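PDB 6M1T: glutathione S-transferase, which binds glutathione and probably conjugates it to electrophilic compounds, as beta-class enzymes of this detoxifying family do. Local coordinates for residues Ile16-Glu20 with Thr21-Phe25; Thr127-Lys130 with Asn131-Ala135; His145-Ser149 with Glu150-Ala154; Ile156-Phe159 with Val160-Trp164. All blocks are in the same frame, centred on the assembly; numbering follows the deposited sequence.

How the interactions relate
All four contacts are local and lie in series along the chain; none nests in or crosses another. Interaction 1 closes the turn that leads from helix 12-21 into strand 26-31 of the thioredoxin-like N-terminal domain. The other three belong to the helical C-terminal domain: interaction 2 is a pair of turns within helix 119-139, interaction 3 closes the loop that starts helix 153-162, and interaction 4 continues along that helix. I16 and A17 of interaction 1 pack on I156 of interaction 4, joining the two domains, while L162 meets L133 of interaction 2. Interactions 1 and 2 do not touch, their centres lying about 31 Å apart.

Interaction 1: Ile16-Glu20 with Thr21-Phe25; sequences IALRE and TGAAF
L18 lies over one face of the F25 ring where helix 12-21 of the thioredoxin-like domain ends and the chain turns back toward strand 26-31. F25, from the turn after the helix, thus returns to pack on a residue of its last turn. The L18 CB methylene makes a CH-pi contact 3.9 Å from the centroid of the F25 ring, 19° off the normal, and L18 CD1 reaches the same ring at F25 CD2, 3.8 Å away. CG of F25 is set between its own N and carbonyl carbon (chi1 77°), which brings the ring back against the L18 side chain. R19 CG comes up at the edge of that ring, and F25 CZ lies over one face of the R19 guanidinium, whose NH2 bonds to H15. The other branch of L18, CD2, rests 3.8 Å from A23 CB, and I73 and M1 add to the apolar surroundings. G22, the first residue to leave helical geometry, adopts positive phi and makes the turn. T21 N bonds chiefly to A17 O at 3.0 Å and weakly to L18 O, which also takes weak bonds from G22 N and A23 N. Water 1 donates to L18 O at 2.9 Å and to A23 O at 2.6 Å.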
loop_
_atom_site.group_PDB
_atom_site.type_symbol
_atom_site.label_atom_id
_atom_site.label_comp_id
_atom_site.label_asym_id
_atom_site.label_seq_id
_atom_site.Cartn_x
_atom_site.Cartn_y
_atom_site.Cartn_z
ATOM N N ILE A 16 2.639 14.365 12.090
ATOM C CA ILE A 16 4.070 14.429 12.531
ATOM C C ILE A 16 4.956 14.946 11.373
ATOM O O ILE A 16 5.802 15.808 11.601
ATOM C CB ILE A 16 4.528 13.072 13.071
ATOM C CG1 ILE A 16 3.827 12.769 14.390
ATOM C CG2 ILE A 16 6.052 13.028 13.190
ATOM C CD1 ILE A 16 3.868 11.335 14.838
ATOM N N ALA A 17 4.776 14.434 10.159
ATOM C CA ALA A 17 5.600 14.771 8.973
ATOM C C ALA A 17 5.533 16.272 8.661
ATOM O O ALA A 17 6.566 16.869 8.318
ATOM C CB ALA A 17 5.181 13.913 7.776
ATOM N N LEU A 18 4.346 16.866 8.669
ATOM C CA LEU A 18 4.188 18.316 8.433
ATOM C C LEU A 18 4.929 19.106 9.522
ATOM O O LEU A 18 5.480 20.182 9.169
ATOM C CB LEU A 18 2.697 18.667 8.392
ATOM C CG LEU A 18 1.989 18.177 7.133
ATOM C CD1 LEU A 18 0.491 18.166 7.336
ATOM C CD2 LEU A 18 2.363 19.023 5.939
ATOM N N ARG A 19 4.875 18.652 10.770
ATOM C CA ARG A 19 5.652 19.268 11.888
ATOM C C ARG A 19 7.165 19.108 11.612
ATOM O O ARG A 19 7.899 20.050 11.927
ATOM C CB ARG A 19 5.273 18.689 13.245
ATOM C CG ARG A 19 3.871 19.126 13.665
ATOM C CD ARG A 19 3.443 18.704 15.046
ATOM N NE ARG A 19 2.043 19.089 15.204
ATOM C CZ ARG A 19 1.596 20.232 15.706
ATOM N NH1 ARG A 19 2.437 21.126 16.187
ATOM N NH2 ARG A 19 0.297 20.458 15.719
ATOM N N GLU A 20 7.597 17.989 11.031
ATOM C CA GLU A 20 9.018 17.718 10.685
ATOM C C GLU A 20 9.482 18.625 9.536
ATOM O O GLU A 20 10.709 18.937 9.474
ATOM C CB GLU A 20 9.246 16.230 10.412
ATOM C CG GLU A 20 9.282 15.375 11.663
ATOM C CD GLU A 20 10.610 15.380 12.454
ATOM O OE1 GLU A 20 11.656 15.770 11.895
ATOM O OE2 GLU A 20 10.595 14.962 13.603
ATOM N N THR A 21 8.598 19.052 8.642
ATOM C CA THR A 21 8.985 19.896 7.493
ATOM C C THR A 21 8.766 21.400 7.755
ATOM O O THR A 21 9.303 22.216 6.972
ATOM C CB THR A 21 8.279 19.442 6.208
ATOM O OG1 THR A 21 6.891 19.707 6.358
ATOM C CG2 THR A 21 8.558 17.990 5.880
ATOM N N GLY A 22 7.948 21.776 8.735
ATOM C CA GLY A 22 7.644 23.187 9.030
ATOM C C GLY A 22 6.634 23.767 8.053
ATOM O O GLY A 22 6.557 24.973 7.940
ATOM N N ALA A 23 5.876 22.947 7.341
ATOM C CA ALA A 23 4.871 23.422 6.367
ATOM C C ALA A 23 3.763 24.172 7.121
ATOM O O ALA A 23 3.474 23.828 8.273
ATOM C CB ALA A 23 4.312 22.267 5.579
ATOM N N ALA A 24 3.195 25.199 6.489
ATOM C CA ALA A 24 1.973 25.874 6.968
ATOM C C ALA A 24 0.837 24.868 6.782
ATOM O O ALA A 24 0.685 24.314 5.652
ATOM C CB ALA A 24 1.730 27.167 6.199
ATOM N N PHE A 25 0.064 24.602 7.828
ATOM C CA PHE A 25 -1.088 23.679 7.690
ATOM C C PHE A 25 -2.094 23.887 8.817
ATOM O O PHE A 25 -1.773 24.391 9.920
ATOM C CB PHE A 25 -0.579 22.227 7.605
ATOM C CG PHE A 25 -0.164 21.637 8.923
ATOM C CD1 PHE A 25 1.086 21.884 9.441
ATOM C CD2 PHE A 25 -1.035 20.829 9.657
ATOM C CE1 PHE A 25 1.474 21.356 10.660
ATOM C CE2 PHE A 25 -0.622 20.245 10.852
ATOM C CZ PHE A 25 0.605 20.551 11.383
HETATM O O HOH W 1 4.693 22.738 10.250
#

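Interaction 2: Thr127-Lys130 with Asn131-Ala135; sequences TAVK and NHLGA
Successive turns of the long helix 119-139, part of the helical C-terminal domain of the glutathione transferase fold, meet here through V129 and L133, a textbook i to i+4 pair. The two side chains run side by side and point the same way, with V129 CG1 3.7 Å from L133 CD1. V129 CG1 stands trans to its backbone N (chi1 166°), which brings that branch alongside the leucine. The backbone repeats the same spacing: N131 N bonds to T127 O, H132 N to A128 O, L133 N to V129 O and G134 N to K130 O. Of these, the bond from L133 N to V129 O measures 2.9 Å and joins the same two residues whose side chains touch. Round the helix, the faces differ. V129 and L133 are buried, packing on A108 and F105 of helix 89-108, and the L133 side chain comes within about 7 Å of the bound cysteine; K130 and N131 lie on the exposed side. H132 turns toward helix 89-108 as well, its ring meeting that of F100 with the planes at about 75°, while its CD2 sits 3.3 Å from A128 O.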
loop_
_atom_site.group_PDB
_atom_site.type_symbol
_atom_site.label_atom_id
_atom_site.label_comp_id
_atom_site.label_asym_id
_atom_site.label_seq_id
_atom_site.Cartn_x
_atom_site.Cartn_y
_atom_site.Cartn_z
ATOM N N THR A 127 -2.593 -12.739 16.423
ATOM C CA THR A 127 -1.464 -13.602 15.978
ATOM C C THR A 127 -0.690 -12.938 14.838
ATOM O O THR A 127 0.559 -12.966 14.868
ATOM C CB THR A 127 -1.953 -14.977 15.494
ATOM O OG1 THR A 127 -2.418 -15.664 16.650
ATOM C CG2 THR A 127 -0.883 -15.791 14.798
ATOM N N ALA A 128 -1.407 -12.442 13.832
ATOM C CA ALA A 128 -0.824 -11.789 12.642
ATOM C C ALA A 128 -0.028 -10.558 13.085
ATOM O O ALA A 128 1.064 -10.368 12.590
ATOM C CB ALA A 128 -1.907 -11.429 11.656
ATOM N N VAL A 129 -0.584 -9.754 13.981
ATOM C CA VAL A 129 0.081 -8.518 14.483
ATOM C C VAL A 129 1.356 -8.905 15.245
ATOM O O VAL A 129 2.432 -8.315 14.947
ATOM C CB VAL A 129 -0.861 -7.685 15.355
ATOM C CG1 VAL A 129 -0.064 -6.637 16.117
ATOM C CG2 VAL A 129 -1.979 -7.073 14.503
ATOM N N LYS A 130 1.277 -9.894 16.146
ATOM C CA LYS A 130 2.446 -10.332 16.968
ATOM C C LYS A 130 3.538 -10.887 16.053
ATOM O O LYS A 130 4.732 -10.592 16.308
ATOM C CB LYS A 130 1.969 -11.285 18.071
ATOM C CG LYS A 130 1.115 -10.587 19.118
ATOM C CD LYS A 130 0.984 -11.302 20.448
ATOM C CE LYS A 130 -0.153 -12.296 20.468
ATOM N NZ LYS A 130 -0.251 -12.975 21.780
ATOM N N ASN A 131 3.168 -11.561 14.956
ATOM C CA ASN A 131 4.122 -12.032 13.912
ATOM C C ASN A 131 4.858 -10.861 13.246
ATOM O O ASN A 131 6.120 -10.912 13.032
ATOM C CB ASN A 131 3.406 -12.837 12.824
ATOM C CG ASN A 131 3.187 -14.293 13.179
ATOM O OD1 ASN A 131 2.645 -15.045 12.370
ATOM N ND2 ASN A 131 3.580 -14.698 14.379
ATOM N N HIS A 132 4.103 -9.851 12.814
ATOM C CA HIS A 132 4.652 -8.626 12.201
ATOM C C HIS A 132 5.623 -7.961 13.187
ATOM O O HIS A 132 6.662 -7.460 12.735
ATOM C CB HIS A 132 3.496 -7.689 11.798
ATOM C CG HIS A 132 2.898 -8.046 10.478
ATOM N ND1 HIS A 132 3.668 -8.157 9.340
ATOM C CD2 HIS A 132 1.617 -8.240 10.079
ATOM C CE1 HIS A 132 2.900 -8.429 8.294
ATOM N NE2 HIS A 132 1.651 -8.493 8.709
ATOM N N LEU A 133 5.236 -7.888 14.446
ATOM C CA LEU A 133 5.994 -7.180 15.500
ATOM C C LEU A 133 7.348 -7.930 15.694
ATOM O O LEU A 133 8.377 -7.264 15.743
ATOM C CB LEU A 133 5.146 -7.124 16.778
ATOM C CG LEU A 133 3.971 -6.128 16.834
ATOM C CD1 LEU A 133 3.088 -6.329 18.048
ATOM C CD2 LEU A 133 4.435 -4.688 16.770
ATOM N N GLY A 134 7.335 -9.264 15.771
ATOM C CA GLY A 134 8.544 -10.125 15.860
ATOM C C GLY A 134 9.527 -9.833 14.734
ATOM O O GLY A 134 10.731 -9.618 15.023
ATOM N N ALA A 135 9.067 -9.768 13.479
ATOM C CA ALA A 135 9.946 -9.520 12.315
ATOM C C ALA A 135 10.449 -8.076 12.330
ATOM O O ALA A 135 11.613 -7.832 11.940
ATOM C CB ALA A 135 9.240 -9.818 11.020
#

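Interaction 3: His145-Ser149 with Glu150-Ala154; sequences HYAGS and EFSVA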
loop_
_atom_site.group_PDB
_atom_site.type_symbol
_atom_site.label_atom_id
_atom_site.label_comp_id
_atom_site.label_asym_id
_atom_site.label_seq_id
_atom_site.Cartn_x
_atom_site.Cartn_y
_atom_site.Cartn_z
ATOM N N HIS A 145 17.174 3.099 11.748
ATOM C CA HIS A 145 16.064 3.605 10.900
ATOM C C HIS A 145 15.451 2.462 10.078
ATOM O O HIS A 145 16.190 1.562 9.604
ATOM C CB HIS A 145 16.588 4.721 9.993
ATOM C CG HIS A 145 17.450 5.714 10.696
ATOM N ND1 HIS A 145 16.927 6.730 11.477
ATOM C CD2 HIS A 145 18.792 5.864 10.730
ATOM C CE1 HIS A 145 17.911 7.462 11.958
ATOM N NE2 HIS A 145 19.062 6.951 11.515
ATOM N N TYR A 146 14.139 2.533 9.852
ATOM C CA TYR A 146 13.357 1.479 9.166
ATOM C C TYR A 146 13.706 1.445 7.666
ATOM O O TYR A 146 13.717 0.346 7.115
ATOM C CB TYR A 146 11.869 1.704 9.466
ATOM C CG TYR A 146 10.960 0.622 8.952
ATOM C CD1 TYR A 146 11.202 -0.720 9.230
ATOM C CD2 TYR A 146 9.831 0.951 8.229
ATOM C CE1 TYR A 146 10.394 -1.721 8.711
ATOM C CE2 TYR A 146 8.986 -0.033 7.748
ATOM C CZ TYR A 146 9.265 -1.368 7.982
ATOM O OH TYR A 146 8.402 -2.308 7.499
ATOM N N ALA A 147 13.968 2.591 7.023
ATOM C CA ALA A 147 14.311 2.714 5.578
ATOM C C ALA A 147 15.578 3.571 5.369
ATOM O O ALA A 147 15.596 4.782 5.759
ATOM C CB ALA A 147 13.138 3.292 4.808
ATOM N N GLY A 148 16.608 2.979 4.751
ATOM C CA GLY A 148 17.843 3.686 4.369
ATOM C C GLY A 148 18.601 4.221 5.575
ATOM O O GLY A 148 18.554 3.597 6.665
ATOM N N SER A 149 19.250 5.370 5.394
ATOM C CA SER A 149 20.335 5.878 6.268
ATOM C C SER A 149 19.792 6.755 7.410
ATOM O O SER A 149 20.455 6.814 8.463
ATOM C CB SER A 149 21.346 6.613 5.431
ATOM O OG SER A 149 22.636 6.491 6.000
ATOM N N GLU A 150 18.642 7.424 7.243
ATOM C CA GLU A 150 18.243 8.481 8.203
ATOM C C GLU A 150 16.729 8.519 8.422
ATOM O O GLU A 150 15.986 7.775 7.748
ATOM C CB GLU A 150 18.743 9.836 7.718
ATOM C CG GLU A 150 18.430 10.125 6.266
ATOM C CD GLU A 150 18.915 11.518 5.911
ATOM O OE1 GLU A 150 19.273 11.733 4.757
ATOM O OE2 GLU A 150 18.944 12.379 6.815
ATOM N N PHE A 151 16.313 9.356 9.371
ATOM C CA PHE A 151 14.911 9.474 9.823
ATOM C C PHE A 151 14.032 9.818 8.624
ATOM O O PHE A 151 14.341 10.766 7.837
ATOM C CB PHE A 151 14.798 10.479 10.958
ATOM C CG PHE A 151 13.419 10.517 11.545
ATOM C CD1 PHE A 151 12.950 9.455 12.302
ATOM C CD2 PHE A 151 12.613 11.627 11.386
ATOM C CE1 PHE A 151 11.685 9.491 12.871
ATOM C CE2 PHE A 151 11.332 11.647 11.933
ATOM C CZ PHE A 151 10.871 10.584 12.671
ATOM N N SER A 152 12.956 9.040 8.447
ATOM C CA SER A 152 12.115 9.120 7.232
ATOM C C SER A 152 10.618 9.026 7.563
ATOM O O SER A 152 10.243 8.580 8.647
ATOM C CB SER A 152 12.491 8.058 6.253
ATOM O OG SER A 152 11.851 6.845 6.570
ATOM N N VAL A 153 9.792 9.361 6.582
ATOM C CA VAL A 153 8.317 9.183 6.731
ATOM C C VAL A 153 7.990 7.714 7.027
ATOM O O VAL A 153 6.955 7.458 7.650
ATOM C CB VAL A 153 7.555 9.722 5.518
ATOM C CG1 VAL A 153 7.579 11.238 5.552
ATOM C CG2 VAL A 153 8.090 9.182 4.184
ATOM N N ALA A 154 8.853 6.761 6.671
ATOM C CA ALA A 154 8.585 5.335 6.955
ATOM C C ALA A 154 8.718 5.113 8.452
ATOM O O ALA A 154 7.920 4.348 8.997
ATOM C CB ALA A 154 9.498 4.427 6.157
HETATM O O HOH W 2 13.864 5.327 7.517
#
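The imidazole of H145 lies flat against the backbone of E150, whose CA sits over the centre of the ring in a CH-pi contact, 3.6 Å from the centroid and only 7° off the normal. H145 CG is trans to the carbonyl carbon (chi1 -45°), and this rotation lays the ring face along the E150-F151 peptide. ND1 of H145 comes within 3.4 Å of F151 N, but at an angle too poor for a hydrogen bond. The next side chain takes another course: Y146 swings across to A154, placing its CD2 4.1 Å from A154 CB, and continues among F100, L101 and L136. A147 CB approaches the same methyl of A154 at 4.0 Å. These residues pack around the start of helix 153-162, where S152 is the N-cap in the S-x-x-D pattern of the glutathione transferase capping box. Its OG, held between N and the carbonyl carbon (chi1 84°), accepts from A154 N at 3.0 Å, while D155 supplies the reciprocal bond of the box, its OD2 taking S152 N. OD1 of D155 takes Y146 N, so one carboxylate joins the cap to the preceding loop. F151, just before the cap, packs on I156 as a hydrophobic staple. Water 2 links A147 N, which donates to it at 2.8 Å, with S152 OG at 2.7 Å.

Interaction 4: Ile156-Phe159 with Val160-Trp164; sequences IYLF and VMLGW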
loop_
_atom_site.group_PDB
_atom_site.type_symbol
_atom_site.label_atom_id
_atom_site.label_comp_id
_atom_site.label_asym_id
_atom_site.label_seq_id
_atom_site.Cartn_x
_atom_site.Cartn_y
_atom_site.Cartn_z
ATOM N N ILE A 156 8.170 7.462 10.702
ATOM C CA ILE A 156 6.993 8.177 11.271
ATOM C C ILE A 156 5.772 7.246 11.194
ATOM O O ILE A 156 5.048 7.092 12.150
ATOM C CB ILE A 156 6.744 9.504 10.554
ATOM C CG1 ILE A 156 7.888 10.517 10.766
ATOM C CG2 ILE A 156 5.397 10.029 11.071
ATOM C CD1 ILE A 156 7.738 11.779 9.909
ATOM N N TYR A 157 5.554 6.642 10.049
ATOM C CA TYR A 157 4.369 5.779 9.797
ATOM C C TYR A 157 4.401 4.537 10.698
ATOM O O TYR A 157 3.407 4.245 11.383
ATOM C CB TYR A 157 4.404 5.430 8.328
ATOM C CG TYR A 157 3.136 4.896 7.723
ATOM C CD1 TYR A 157 1.878 5.127 8.260
ATOM C CD2 TYR A 157 3.228 4.256 6.501
ATOM C CE1 TYR A 157 0.734 4.640 7.625
ATOM C CE2 TYR A 157 2.105 3.800 5.840
ATOM C CZ TYR A 157 0.858 4.003 6.393
ATOM O OH TYR A 157 -0.228 3.485 5.727
ATOM N N LEU A 158 5.570 3.873 10.796
ATOM C CA LEU A 158 5.725 2.678 11.654
ATOM C C LEU A 158 5.479 3.095 13.095
ATOM O O LEU A 158 4.714 2.396 13.777
ATOM C CB LEU A 158 7.110 2.045 11.498
ATOM C CG LEU A 158 7.413 0.860 12.413
ATOM C CD1 LEU A 158 6.356 -0.249 12.272
ATOM C CD2 LEU A 158 8.823 0.334 12.128
ATOM N N PHE A 159 6.129 4.188 13.531
ATOM C CA PHE A 159 5.993 4.690 14.927
ATOM C C PHE A 159 4.518 4.826 15.301
ATOM O O PHE A 159 4.099 4.356 16.334
ATOM C CB PHE A 159 6.655 6.053 15.057
ATOM C CG PHE A 159 6.427 6.717 16.377
ATOM C CD1 PHE A 159 7.192 6.342 17.468
ATOM C CD2 PHE A 159 5.545 7.787 16.498
ATOM C CE1 PHE A 159 7.062 6.990 18.686
ATOM C CE2 PHE A 159 5.415 8.435 17.720
ATOM C CZ PHE A 159 6.148 8.014 18.814
ATOM N N VAL A 160 3.709 5.416 14.406
ATOM C CA VAL A 160 2.266 5.628 14.695
ATOM C C VAL A 160 1.570 4.285 14.939
ATOM O O VAL A 160 0.881 4.142 15.953
ATOM C CB VAL A 160 1.567 6.480 13.625
ATOM C CG1 VAL A 160 0.056 6.445 13.805
ATOM C CG2 VAL A 160 2.098 7.889 13.650
ATOM N N MET A 161 1.740 3.309 14.066
ATOM C CA MET A 161 1.119 1.976 14.200
ATOM C C MET A 161 1.679 1.199 15.410
ATOM O O MET A 161 0.938 0.419 15.954
ATOM C CB MET A 161 1.319 1.196 12.891
ATOM C CG MET A 161 0.674 1.918 11.706
ATOM S SD MET A 161 0.667 0.809 10.238
ATOM C CE MET A 161 1.158 1.937 8.953
ATOM N N LEU A 162 2.921 1.442 15.851
ATOM C CA LEU A 162 3.488 0.780 17.074
ATOM C C LEU A 162 2.823 1.334 18.328
ATOM O O LEU A 162 2.818 0.644 19.348
ATOM C CB LEU A 162 5.011 0.958 17.089
ATOM C CG LEU A 162 5.760 0.200 16.004
ATOM C CD1 LEU A 162 7.259 0.422 16.159
ATOM C CD2 LEU A 162 5.456 -1.263 16.013
ATOM N N GLY A 163 2.131 2.471 18.222
ATOM C CA GLY A 163 1.213 2.929 19.281
ATOM C C GLY A 163 -0.090 2.157 19.400
ATOM O O GLY A 163 -0.797 2.418 20.397
ATOM N N TRP A 164 -0.447 1.263 18.456
ATOM C CA TRP A 164 -1.769 0.581 18.445
ATOM C C TRP A 164 -1.841 -0.705 19.276
ATOM O O TRP A 164 -2.853 -0.926 19.924
ATOM C CB TRP A 164 -2.212 0.290 17.011
ATOM C CG TRP A 164 -2.497 1.538 16.248
ATOM C CD1 TRP A 164 -2.622 2.816 16.699
ATOM C CD2 TRP A 164 -2.708 1.585 14.830
ATOM N NE1 TRP A 164 -2.916 3.660 15.653
ATOM C CE2 TRP A 164 -2.938 2.930 14.489
ATOM C CE3 TRP A 164 -2.675 0.606 13.850
ATOM C CZ2 TRP A 164 -3.168 3.325 13.171
ATOM C CZ3 TRP A 164 -2.861 0.993 12.543
ATOM C CH2 TRP A 164 -3.120 2.330 12.216
#
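The glutathione pocket and the site of the bound cysteine both draw on helix 153-162, through Y157 and L162 respectively, and within this helix Y157 meets M161 while L158 meets L162. M161 comes over one face of the Y157 ring, one turn further on, as a Met-aromatic contact: M161 SD lies 5.0 Å from the centroid of the Y157 ring, 23° off the normal. The methionine chain is extended at chi2 and bends at chi3 (-137°), carrying its CE methyl in over the phenol. The modelled approach of CE to the ring is closer than carbons can sit, so its exact height is doubtful. Y157 touches glutathione, and L98 and L101 of helix 89-108 pack against it too. On another side of the helix, L158 CG is 3.8 Å from L162 CD1, and L162 in turn packs on C182. Backbone bonds run V160 N to I156 O, M161 N to Y157 O, and L162 N to L158 O at 2.9 Å. Farther along the regular pattern weakens: F159 O takes two weak bonds, from L162 N at 3.2 Å and G163 N at 3.3 Å. With the thioether of M161 above one face of a ring that also touches glutathione, this part of the pocket wall has an apolar, polarisable backing.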